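Local structure of carboxynorspermidine decarboxylase (Campylobacter jejuni subsp. jejuni 81116, 3N29) at residues 196-202 and 230-236; 133-139 and 154-159; 120-126 and 143-147. The protein probably catalyses the pyridoxal phosphate-dependent decarboxylation of carboxynorspermidine to the polyamine norspermidine. All blocks are in the same frame, centred on the assembly; numbering follows the deposited sequence.

Interaction 1: 196-202 and 230-236; sequences IEGLHFH and MKWVNFG. With PLP (pyridoxal-5'-phosphate), chain C.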
loop_
_atom_site.group_PDB
_atom_site.type_symbol
_atom_site.label_atom_id
_atom_site.label_comp_id
_atom_site.label_asym_id
_atom_site.label_seq_id
_atom_site.Cartn_x
_atom_site.Cartn_y
_atom_site.Cartn_z
ATOM N N ILE A 196 21.770 20.635 22.538
ATOM C CA ILE A 196 20.561 19.754 22.552
ATOM C C ILE A 196 19.601 20.155 23.671
ATOM O O ILE A 196 20.025 20.222 24.846
ATOM C CB ILE A 196 20.929 18.267 22.788
ATOM C CG1 ILE A 196 21.830 17.713 21.654
ATOM C CG2 ILE A 196 19.651 17.441 23.026
ATOM C CD1 ILE A 196 21.242 17.725 20.250
ATOM N N GLU A 197 18.341 20.465 23.330
ATOM C CA GLU A 197 17.387 20.948 24.317
ATOM C C GLU A 197 16.362 19.906 24.711
ATOM O O GLU A 197 15.639 20.104 25.674
ATOM C CB GLU A 197 16.697 22.245 23.839
ATOM C CG GLU A 197 17.567 23.481 24.064
ATOM C CD GLU A 197 16.939 24.798 23.500
ATOM O OE1 GLU A 197 15.864 24.777 22.874
ATOM O OE2 GLU A 197 17.514 25.880 23.706
ATOM N N GLY A 198 16.247 18.807 23.942
ATOM C CA GLY A 198 15.280 17.806 24.288
ATOM C C GLY A 198 15.702 16.374 23.999
ATOM O O GLY A 198 16.576 16.092 23.151
ATOM N N LEU A 199 15.034 15.468 24.679
ATOM C CA LEU A 199 15.130 14.042 24.365
ATOM C C LEU A 199 13.787 13.491 23.973
ATOM O O LEU A 199 12.715 13.955 24.484
ATOM C CB LEU A 199 15.673 13.296 25.571
ATOM C CG LEU A 199 17.114 13.596 25.992
ATOM C CD1 LEU A 199 17.381 12.887 27.310
ATOM C CD2 LEU A 199 18.206 13.214 24.876
ATOM N N HIS A 200 13.823 12.520 23.066
ATOM C CA HIS A 200 12.628 11.966 22.483
ATOM C C HIS A 200 12.688 10.443 22.543
ATOM O O HIS A 200 13.733 9.871 22.290
ATOM C CB HIS A 200 12.553 12.432 21.023
ATOM C CG HIS A 200 11.407 11.866 20.258
ATOM N ND1 HIS A 200 11.462 10.618 19.675
ATOM C CD2 HIS A 200 10.219 12.403 19.893
ATOM C CE1 HIS A 200 10.317 10.379 19.049
ATOM N NE2 HIS A 200 9.550 11.455 19.136
ATOM N N PHE A 201 11.608 9.788 22.934
ATOM C CA PHE A 201 11.427 8.358 22.645
ATOM C C PHE A 201 10.069 8.068 21.996
ATOM O O PHE A 201 9.107 8.822 22.182
ATOM C CB PHE A 201 11.702 7.418 23.834
ATOM C CG PHE A 201 10.724 7.531 24.967
ATOM C CD1 PHE A 201 9.524 6.812 24.953
ATOM C CD2 PHE A 201 11.005 8.375 26.039
ATOM C CE1 PHE A 201 8.583 6.971 25.978
ATOM C CE2 PHE A 201 10.112 8.546 27.100
ATOM C CZ PHE A 201 8.891 7.834 27.084
ATOM N N HIS A 202 10.019 6.951 21.268
ATOM C CA HIS A 202 8.778 6.360 20.819
ATOM C C HIS A 202 8.928 4.861 20.862
ATOM O O HIS A 202 9.721 4.260 20.125
ATOM C CB HIS A 202 8.309 6.925 19.445
ATOM C CG HIS A 202 7.129 6.208 18.862
ATOM N ND1 HIS A 202 5.829 6.485 19.222
ATOM C CD2 HIS A 202 7.057 5.218 17.926
ATOM C CE1 HIS A 202 5.009 5.693 18.551
ATOM N NE2 HIS A 202 5.731 4.913 17.751
ATOM N N MET A 230 17.832 19.146 30.120
ATOM C CA MET A 230 17.021 19.407 28.931
ATOM C C MET A 230 15.900 20.398 29.266
ATOM O O MET A 230 15.536 20.590 30.450
ATOM C CB MET A 230 16.484 18.061 28.416
ATOM C CG MET A 230 17.553 17.055 27.953
ATOM S SD MET A 230 18.454 17.720 26.606
ATOM C CE MET A 230 19.856 16.634 26.482
ATOM N N LYS A 231 15.344 21.028 28.235
ATOM C CA LYS A 231 14.194 21.873 28.350
ATOM C C LYS A 231 12.843 21.109 28.185
ATOM O O LYS A 231 11.808 21.474 28.795
ATOM C CB LYS A 231 14.316 22.978 27.301
ATOM C CG LYS A 231 15.622 23.840 27.475
ATOM C CD LYS A 231 15.424 25.291 26.996
ATOM C CE LYS A 231 16.433 26.269 27.619
ATOM N NZ LYS A 231 16.428 27.603 26.909
ATOM N N TRP A 232 12.880 20.045 27.382
ATOM C CA TRP A 232 11.712 19.199 27.103
ATOM C C TRP A 232 12.077 17.754 26.850
ATOM O O TRP A 232 13.207 17.429 26.484
ATOM C CB TRP A 232 10.951 19.711 25.882
ATOM C CG TRP A 232 11.793 19.993 24.652
ATOM C CD1 TRP A 232 12.367 21.173 24.305
ATOM C CD2 TRP A 232 12.051 19.082 23.563
ATOM N NE1 TRP A 232 12.974 21.065 23.084
ATOM C CE2 TRP A 232 12.797 19.784 22.612
ATOM C CE3 TRP A 232 11.691 17.763 23.311
ATOM C CZ2 TRP A 232 13.229 19.209 21.454
ATOM C CZ3 TRP A 232 12.143 17.151 22.164
ATOM C CH2 TRP A 232 12.893 17.883 21.229
ATOM N N VAL A 233 11.068 16.902 27.046
ATOM C CA VAL A 233 11.119 15.518 26.715
ATOM C C VAL A 233 9.817 15.151 25.994
ATOM O O VAL A 233 8.743 15.583 26.403
ATOM C CB VAL A 233 11.308 14.701 28.009
ATOM C CG1 VAL A 233 11.242 13.169 27.731
ATOM C CG2 VAL A 233 12.678 14.981 28.617
ATOM N N ASN A 234 9.913 14.341 24.940
ATOM C CA ASN A 234 8.792 13.915 24.119
ATOM C C ASN A 234 8.633 12.393 24.273
ATOM O O ASN A 234 9.586 11.636 23.987
ATOM C CB ASN A 234 9.117 14.304 22.682
ATOM C CG ASN A 234 7.939 14.131 21.732
ATOM O OD1 ASN A 234 7.236 13.128 21.780
ATOM N ND2 ASN A 234 7.748 15.083 20.858
ATOM N N PHE A 235 7.486 11.953 24.774
ATOM C CA PHE A 235 7.253 10.537 25.124
ATOM C C PHE A 235 6.646 9.777 23.922
ATOM O O PHE A 235 6.122 8.665 24.062
ATOM C CB PHE A 235 6.175 10.456 26.189
ATOM C CG PHE A 235 6.588 10.955 27.556
ATOM C CD1 PHE A 235 7.877 11.403 27.808
ATOM C CD2 PHE A 235 5.674 10.869 28.590
ATOM C CE1 PHE A 235 8.232 11.830 29.065
ATOM C CE2 PHE A 235 6.033 11.290 29.871
ATOM C CZ PHE A 235 7.320 11.759 30.089
ATOM N N GLY A 236 6.655 10.421 22.790
ATOM C CA GLY A 236 6.211 9.790 21.528
ATOM C C GLY A 236 4.739 9.389 21.536
ATOM O O GLY A 236 3.899 10.000 22.232
HETATM N N1 PLP C . 5.787 9.530 17.123
HETATM C C2 PLP C . 6.616 8.775 16.342
HETATM C C2A PLP C . 8.089 9.091 16.282
HETATM C C3 PLP C . 6.039 7.726 15.560
HETATM O O3 PLP C . 6.860 6.950 14.741
HETATM C C4 PLP C . 4.655 7.471 15.608
HETATM C C4A PLP C . 4.058 6.377 14.733
HETATM C C5 PLP C . 3.840 8.230 16.463
HETATM C C6 PLP C . 4.449 9.260 17.210
HETATM C C5A PLP C . 2.351 7.994 16.566
HETATM O O4P PLP C . 2.056 6.656 16.882
HETATM P P PLP C . 0.582 6.161 17.141
HETATM O O1P PLP C . -0.228 6.562 15.923
HETATM O O2P PLP C . 0.053 6.897 18.396
HETATM O O3P PLP C . 0.626 4.729 17.432
#
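Residues 198-200 and 232-234 run as parallel strands, their axes 4.7 Å apart and 11° from exact alignment. Leu199 N bonds to Trp232 O, Asn234 N to Leu199 O, and Phe201 N to Asn234 O. Glu197 O accepts from both Lys231 N and Trp232 N. Met230 SD is 3.4 Å from Ile196 O, and its CE rests on Ile196 CG2. The Trp232 indole lies with one face over Gly198, whose CA is 3.5 Å from the centre of the six-membered ring. Trp232 CG stands between the backbone N and the carbonyl carbon (chi1 49°), which carries the ring over the neighbouring strand. Trp232 NE1 bonds to Ser155 OG. These are the sixth and seventh strands of the eight-stranded beta/alpha barrel, joined through helix 209-223 in a beta-alpha-beta unit. His200 and Asn234 lie side by side, with His200 CD2 3.4 Å from Asn234 CG. Both reach Glu269, through His200 NE2 and Asn234 ND2. Asn234 OD1 accepts from Gly236 N at 2.9 Å, an Asx turn. One face of the His202 ring covers the PLP pyridine, and His202 CE1 is 3.5 Å from PLP C4. His202 ND1 is bonded to Gly237 N. The edge of His200 meets the PLP methyl C2A. Phe235 CA lies over one face of the Phe201 ring, 3.9 Å from its centroid. The Phe201 and Phe235 rings are 20° from parallel but hardly overlap.

Interaction 2: 133-139 and 154-159; sequences SHHIVFN and NSLGLR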
loop_
_atom_site.group_PDB
_atom_site.type_symbol
_atom_site.label_atom_id
_atom_site.label_comp_id
_atom_site.label_asym_id
_atom_site.label_seq_id
_atom_site.Cartn_x
_atom_site.Cartn_y
_atom_site.Cartn_z
ATOM N N SER A 133 9.981 24.139 11.191
ATOM C CA SER A 133 9.864 23.375 12.442
ATOM C C SER A 133 10.194 24.137 13.687
ATOM O O SER A 133 11.136 24.913 13.694
ATOM C CB SER A 133 10.787 22.157 12.364
ATOM O OG SER A 133 10.463 21.430 11.201
ATOM N N HIS A 134 9.421 23.927 14.750
ATOM C CA HIS A 134 9.807 24.430 16.069
ATOM C C HIS A 134 10.865 23.564 16.745
ATOM O O HIS A 134 11.872 24.088 17.275
ATOM C CB HIS A 134 8.573 24.627 16.943
ATOM C CG HIS A 134 7.632 25.606 16.350
ATOM N ND1 HIS A 134 6.741 25.251 15.362
ATOM C CD2 HIS A 134 7.524 26.957 16.503
ATOM C CE1 HIS A 134 6.095 26.335 14.955
ATOM N NE2 HIS A 134 6.546 27.381 15.636
ATOM N N HIS A 135 10.639 22.252 16.723
ATOM C CA HIS A 135 11.581 21.274 17.188
ATOM C C HIS A 135 12.066 20.390 16.021
ATOM O O HIS A 135 11.259 20.033 15.156
ATOM C CB HIS A 135 10.893 20.332 18.146
ATOM C CG HIS A 135 10.565 20.938 19.474
ATOM N ND1 HIS A 135 10.204 20.164 20.562
ATOM C CD2 HIS A 135 10.495 22.232 19.884
ATOM C CE1 HIS A 135 10.009 20.962 21.605
ATOM N NE2 HIS A 135 10.172 22.216 21.219
ATOM N N ILE A 136 13.358 20.040 16.032
ATOM C CA ILE A 136 13.903 19.015 15.170
ATOM C C ILE A 136 14.585 17.941 16.028
ATOM O O ILE A 136 15.423 18.230 16.886
ATOM C CB ILE A 136 14.834 19.594 14.128
ATOM C CG1 ILE A 136 14.052 20.479 13.131
ATOM C CG2 ILE A 136 15.512 18.445 13.252
ATOM C CD1 ILE A 136 15.024 21.352 12.194
ATOM N N VAL A 137 14.258 16.673 15.771
ATOM C CA VAL A 137 14.804 15.595 16.582
ATOM C C VAL A 137 15.589 14.744 15.659
ATOM O O VAL A 137 15.055 14.294 14.603
ATOM C CB VAL A 137 13.749 14.748 17.262
ATOM C CG1 VAL A 137 14.361 13.468 17.884
ATOM C CG2 VAL A 137 13.013 15.575 18.295
ATOM N N PHE A 138 16.852 14.566 16.009
ATOM C CA PHE A 138 17.723 13.690 15.208
ATOM C C PHE A 138 17.751 12.240 15.692
ATOM O O PHE A 138 17.582 11.929 16.875
ATOM C CB PHE A 138 19.139 14.253 15.166
ATOM C CG PHE A 138 19.241 15.656 14.554
ATOM C CD1 PHE A 138 19.109 15.849 13.186
ATOM C CD2 PHE A 138 19.412 16.802 15.409
ATOM C CE1 PHE A 138 19.193 17.122 12.643
ATOM C CE2 PHE A 138 19.477 18.049 14.875
ATOM C CZ PHE A 138 19.390 18.216 13.472
ATOM N N ASN A 139 17.998 11.348 14.743
ATOM C CA ASN A 139 18.067 9.917 14.992
ATOM C C ASN A 139 19.472 9.379 15.407
ATOM O O ASN A 139 19.575 8.313 15.938
ATOM C CB ASN A 139 17.579 9.130 13.754
ATOM C CG ASN A 139 17.440 7.673 14.036
ATOM O OD1 ASN A 139 18.215 6.841 13.501
ATOM N ND2 ASN A 139 16.506 7.343 14.931
ATOM N N ASN A 154 16.163 26.370 15.461
ATOM C CA ASN A 154 15.251 25.335 15.913
ATOM C C ASN A 154 15.708 24.766 17.254
ATOM O O ASN A 154 16.892 24.781 17.564
ATOM C CB ASN A 154 15.281 24.196 14.893
ATOM C CG ASN A 154 15.153 24.693 13.468
ATOM O OD1 ASN A 154 16.138 24.740 12.722
ATOM N ND2 ASN A 154 13.960 25.025 13.075
ATOM N N SER A 155 14.788 24.171 17.995
ATOM C CA SER A 155 15.122 23.479 19.228
ATOM C C SER A 155 15.398 22.038 18.891
ATOM O O SER A 155 14.567 21.339 18.287
ATOM C CB SER A 155 13.939 23.541 20.174
ATOM O OG SER A 155 14.267 23.077 21.452
ATOM N N LEU A 156 16.564 21.604 19.268
ATOM C CA LEU A 156 17.117 20.352 18.764
ATOM C C LEU A 156 16.971 19.298 19.825
ATOM O O LEU A 156 17.230 19.520 21.034
ATOM C CB LEU A 156 18.576 20.513 18.385
ATOM C CG LEU A 156 18.959 21.554 17.345
ATOM C CD1 LEU A 156 20.494 21.434 17.152
ATOM C CD2 LEU A 156 18.156 21.412 16.032
ATOM N N GLY A 157 16.512 18.134 19.386
ATOM C CA GLY A 157 16.403 16.975 20.269
ATOM C C GLY A 157 17.107 15.771 19.674
ATOM O O GLY A 157 17.452 15.749 18.465
ATOM N N LEU A 158 17.318 14.769 20.516
ATOM C CA LEU A 158 17.788 13.450 20.087
ATOM C C LEU A 158 16.826 12.343 20.477
ATOM O O LEU A 158 16.307 12.320 21.608
ATOM C CB LEU A 158 19.143 13.125 20.692
ATOM C CG LEU A 158 20.277 14.106 20.336
ATOM C CD1 LEU A 158 21.460 13.904 21.272
ATOM C CD2 LEU A 158 20.706 14.060 18.825
ATOM N N ARG A 159 16.660 11.377 19.577
ATOM C CA ARG A 159 15.827 10.238 19.864
ATOM C C ARG A 159 16.658 9.177 20.571
ATOM O O ARG A 159 17.779 8.884 20.168
ATOM C CB ARG A 159 15.182 9.678 18.612
ATOM C CG ARG A 159 14.401 8.430 18.949
ATOM C CD ARG A 159 13.471 8.018 17.846
ATOM N NE ARG A 159 12.619 6.870 18.152
ATOM C CZ ARG A 159 11.729 6.348 17.307
ATOM N NH1 ARG A 159 11.604 6.835 16.081
ATOM N NH2 ARG A 159 10.968 5.322 17.670
#
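Phe138 lies obliquely across Leu156, its CE2 3.8 Å from Leu156 CD2, joining the fourth and fifth strands of the beta/alpha barrel. Strands 135-138 and 155-159 are parallel in direction, crossing at -30°, and helix 141-147 links them as a beta-alpha-beta unit. Five backbone bonds join them, from Ser155 N to His134 O through to Arg159 N to Phe138 O. Side chains alternate between two faces. Ile136, Phe138, Leu156 and Leu158 point to the outer face, and the last three meet helix 141-147. Leu158 CD2 rests on Phe138 CB at 4.0 Å, and Ile136 CG2 covers one face of the Phe138 ring near its rim. Ile136 CD1 reaches the Asn154 amide, 3.6 Å from its CG. That amide turns its ND2 to Ser133 O at 2.9 Å. The carbonyl oxygen lies in the amide plane, but the nitrogen is tilted 30° from the carbonyl plane. Asn154 ND2 also bonds to Ala130 O, tying the strand to helix 123-132. His135, Val137 and Ser155 point into the barrel. Ser155 OG lies over one face of the His135 ring and bonds to Glu197 OE1. Val137 CG1 touches Arg159 N at 3.5 Å. Arg159 leaves the strand fully extended, with CG opposite its own N (chi1 176°), and its NH2 bonds to His202 O.

Interaction 3: 120-126 and 143-147; sequences AFKEDEI and QFHKF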
loop_
_atom_site.group_PDB
_atom_site.type_symbol
_atom_site.label_atom_id
_atom_site.label_comp_id
_atom_site.label_asym_id
_atom_site.label_seq_id
_atom_site.Cartn_x
_atom_site.Cartn_y
_atom_site.Cartn_z
ATOM N N ALA A 120 16.432 9.772 8.775
ATOM C CA ALA A 120 17.223 10.011 7.567
ATOM C C ALA A 120 17.050 11.382 6.981
ATOM O O ALA A 120 16.554 11.416 5.884
ATOM C CB ALA A 120 16.802 8.984 6.442
ATOM N N PHE A 121 17.387 12.507 7.647
ATOM C CA PHE A 121 17.266 13.847 7.001
ATOM C C PHE A 121 18.232 13.985 5.834
ATOM O O PHE A 121 19.356 13.505 5.900
ATOM C CB PHE A 121 17.522 15.032 7.952
ATOM C CG PHE A 121 16.462 15.236 9.014
ATOM C CD1 PHE A 121 15.199 15.711 8.691
ATOM C CD2 PHE A 121 16.743 14.961 10.325
ATOM C CE1 PHE A 121 14.197 15.845 9.659
ATOM C CE2 PHE A 121 15.783 15.096 11.290
ATOM C CZ PHE A 121 14.479 15.560 10.959
ATOM N N LYS A 122 17.823 14.696 4.788
ATOM C CA LYS A 122 18.682 14.879 3.615
ATOM C C LYS A 122 19.079 16.362 3.441
ATOM O O LYS A 122 18.328 17.284 3.784
ATOM C CB LYS A 122 17.987 14.349 2.362
ATOM C CG LYS A 122 17.900 12.809 2.321
ATOM C CD LYS A 122 17.003 12.302 1.156
ATOM C CE LYS A 122 17.581 12.538 -0.190
ATOM N NZ LYS A 122 16.586 11.905 -1.180
ATOM N N GLU A 123 20.231 16.600 2.838
ATOM C CA GLU A 123 20.675 17.970 2.605
ATOM C C GLU A 123 19.740 18.851 1.807
ATOM O O GLU A 123 19.704 20.065 2.058
ATOM C CB GLU A 123 22.046 17.983 1.922
ATOM C CG GLU A 123 23.084 17.454 2.816
ATOM C CD GLU A 123 24.461 17.571 2.239
ATOM O OE1 GLU A 123 24.749 18.643 1.621
ATOM O OE2 GLU A 123 25.236 16.596 2.423
ATOM N N ASP A 124 19.027 18.280 0.827
ATOM C CA ASP A 124 18.207 19.082 -0.099
ATOM C C ASP A 124 16.929 19.554 0.598
ATOM O O ASP A 124 16.195 20.434 0.105
ATOM C CB ASP A 124 17.965 18.371 -1.455
ATOM C CG ASP A 124 17.271 16.984 -1.330
ATOM O OD1 ASP A 124 16.890 16.570 -0.221
ATOM O OD2 ASP A 124 17.052 16.305 -2.384
ATOM N N GLU A 125 16.674 19.054 1.786
ATOM C CA GLU A 125 15.380 19.330 2.410
ATOM C C GLU A 125 15.516 20.022 3.754
ATOM O O GLU A 125 14.516 20.582 4.238
ATOM C CB GLU A 125 14.510 18.031 2.558
ATOM C CG GLU A 125 15.276 16.861 3.108
ATOM C CD GLU A 125 14.429 15.679 3.514
ATOM O OE1 GLU A 125 13.350 15.434 2.819
ATOM O OE2 GLU A 125 14.902 15.078 4.560
ATOM N N ILE A 126 16.718 19.940 4.351
ATOM C CA ILE A 126 16.960 20.435 5.707
ATOM C C ILE A 126 16.648 21.919 5.832
ATOM O O ILE A 126 16.143 22.363 6.852
ATOM C CB ILE A 126 18.405 20.139 6.226
ATOM C CG1 ILE A 126 18.442 20.405 7.738
ATOM C CG2 ILE A 126 19.498 20.944 5.479
ATOM C CD1 ILE A 126 17.484 19.427 8.499
ATOM N N GLN A 143 23.887 12.608 12.323
ATOM C CA GLN A 143 22.888 13.443 11.675
ATOM C C GLN A 143 22.805 14.802 12.409
ATOM O O GLN A 143 22.804 15.855 11.770
ATOM C CB GLN A 143 21.539 12.733 11.657
ATOM C CG GLN A 143 21.408 11.667 10.595
ATOM C CD GLN A 143 20.586 12.151 9.452
ATOM O OE1 GLN A 143 20.988 12.111 8.288
ATOM N NE2 GLN A 143 19.447 12.635 9.777
ATOM N N PHE A 144 22.830 14.760 13.735
ATOM C CA PHE A 144 22.861 15.977 14.535
ATOM C C PHE A 144 24.111 16.810 14.159
ATOM O O PHE A 144 24.010 18.011 13.843
ATOM C CB PHE A 144 22.832 15.625 16.002
ATOM C CG PHE A 144 23.313 16.685 16.915
ATOM C CD1 PHE A 144 22.889 18.020 16.788
ATOM C CD2 PHE A 144 24.182 16.356 17.951
ATOM C CE1 PHE A 144 23.392 19.006 17.681
ATOM C CE2 PHE A 144 24.667 17.317 18.843
ATOM C CZ PHE A 144 24.261 18.635 18.707
ATOM N N HIS A 145 25.259 16.190 14.162
ATOM C CA HIS A 145 26.478 16.967 13.898
ATOM C C HIS A 145 26.461 17.531 12.457
ATOM O O HIS A 145 27.037 18.573 12.184
ATOM C CB HIS A 145 27.709 16.124 14.144
ATOM C CG HIS A 145 27.951 15.822 15.597
ATOM N ND1 HIS A 145 28.633 14.707 16.032
ATOM C CD2 HIS A 145 27.618 16.511 16.708
ATOM C CE1 HIS A 145 28.676 14.700 17.350
ATOM N NE2 HIS A 145 28.073 15.792 17.785
ATOM N N LYS A 146 25.862 16.814 11.524
ATOM C CA LYS A 146 25.886 17.226 10.132
ATOM C C LYS A 146 24.987 18.478 9.933
ATOM O O LYS A 146 25.296 19.350 9.121
ATOM C CB LYS A 146 25.359 16.107 9.282
ATOM C CG LYS A 146 25.559 16.224 7.783
ATOM C CD LYS A 146 24.743 15.088 7.111
ATOM C CE LYS A 146 25.074 14.922 5.648
ATOM N NZ LYS A 146 25.303 13.461 5.297
ATOM N N PHE A 147 23.867 18.526 10.655
ATOM C CA PHE A 147 22.839 19.537 10.407
ATOM C C PHE A 147 22.723 20.579 11.497
ATOM O O PHE A 147 21.900 21.484 11.398
ATOM C CB PHE A 147 21.496 18.846 10.179
ATOM C CG PHE A 147 21.453 18.053 8.910
ATOM C CD1 PHE A 147 21.704 18.680 7.687
ATOM C CD2 PHE A 147 21.163 16.691 8.922
ATOM C CE1 PHE A 147 21.667 17.946 6.499
ATOM C CE2 PHE A 147 21.154 15.951 7.746
ATOM C CZ PHE A 147 21.392 16.570 6.538
#
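The Phe147 ring is enclosed on both faces. Ile126 CD1 lies over one, 4.2 Å above the plane and toward the rim. Lys146 CG, from the same helix as the ring, lies over the centre of the other. The end of the Gln143 amide sits at the edge of the ring. Ile126 brings two of its branches to the phenyl: CG1 is 3.7 Å from Phe147 CD1, and CG2 is 3.8 Å from Phe147 CE1. With CG1 placed opposite the backbone N (chi1 -167°), both branches can lie along the ring. Farther round, Phe147 CE2 meets the backbone at Phe121 O, 3.6 Å away, and also touches Phe121 CB. Gln143 crosses Phe121 at about a right angle, yet its amide plane is only 7° from that of the Phe121 ring. This amide lies beside the Phe121 backbone. Glu123 CG packs against Phe147 CE1 at 4.0 Å, with the carboxylate plane turned 72° from the ring. Glu123 OE2 then reaches the Lys146 chain at CE, 3.6 Å away. Its distance to Lys146 NZ is 4.3 Å, too long for a salt bridge. At the start of helix 123-132, Glu125 OE2 accepts from Lys122 N. Asp124 and Glu125 both form salt bridges to Arg390 of the second subunit. Lys122 NZ bonds to Thr44 O and forms a salt bridge with Asp299, both of that subunit. The arrangement belongs to the outer helical layer of a beta/alpha barrel, where helices 123-132 and 141-147 flank strand 135-138 in sequence and pack beside each other.

How the interactions relate
The three contacts lie on the same side of the chain's centre. Interactions 1 and 2 pair strands within the closed parallel sheet of the barrel, their centres 8 Å apart. Strands 155-159 and 198-200 are neighbours there, so four successive strands run without a break. The His135 and Trp232 rings stack. Interaction 3 lies in the helical layer, about 11 Å from interaction 2 and 19 Å from interaction 1, centre to centre. Its segments alternate with those of interaction 2 along the chain, and both come before interaction 1. Phe138 packs on Phe121, Phe144 and Phe147, joining sheet to helices. Interaction 1 holds His200 and His202 of the PLP pocket; the second subunit touches interaction 3.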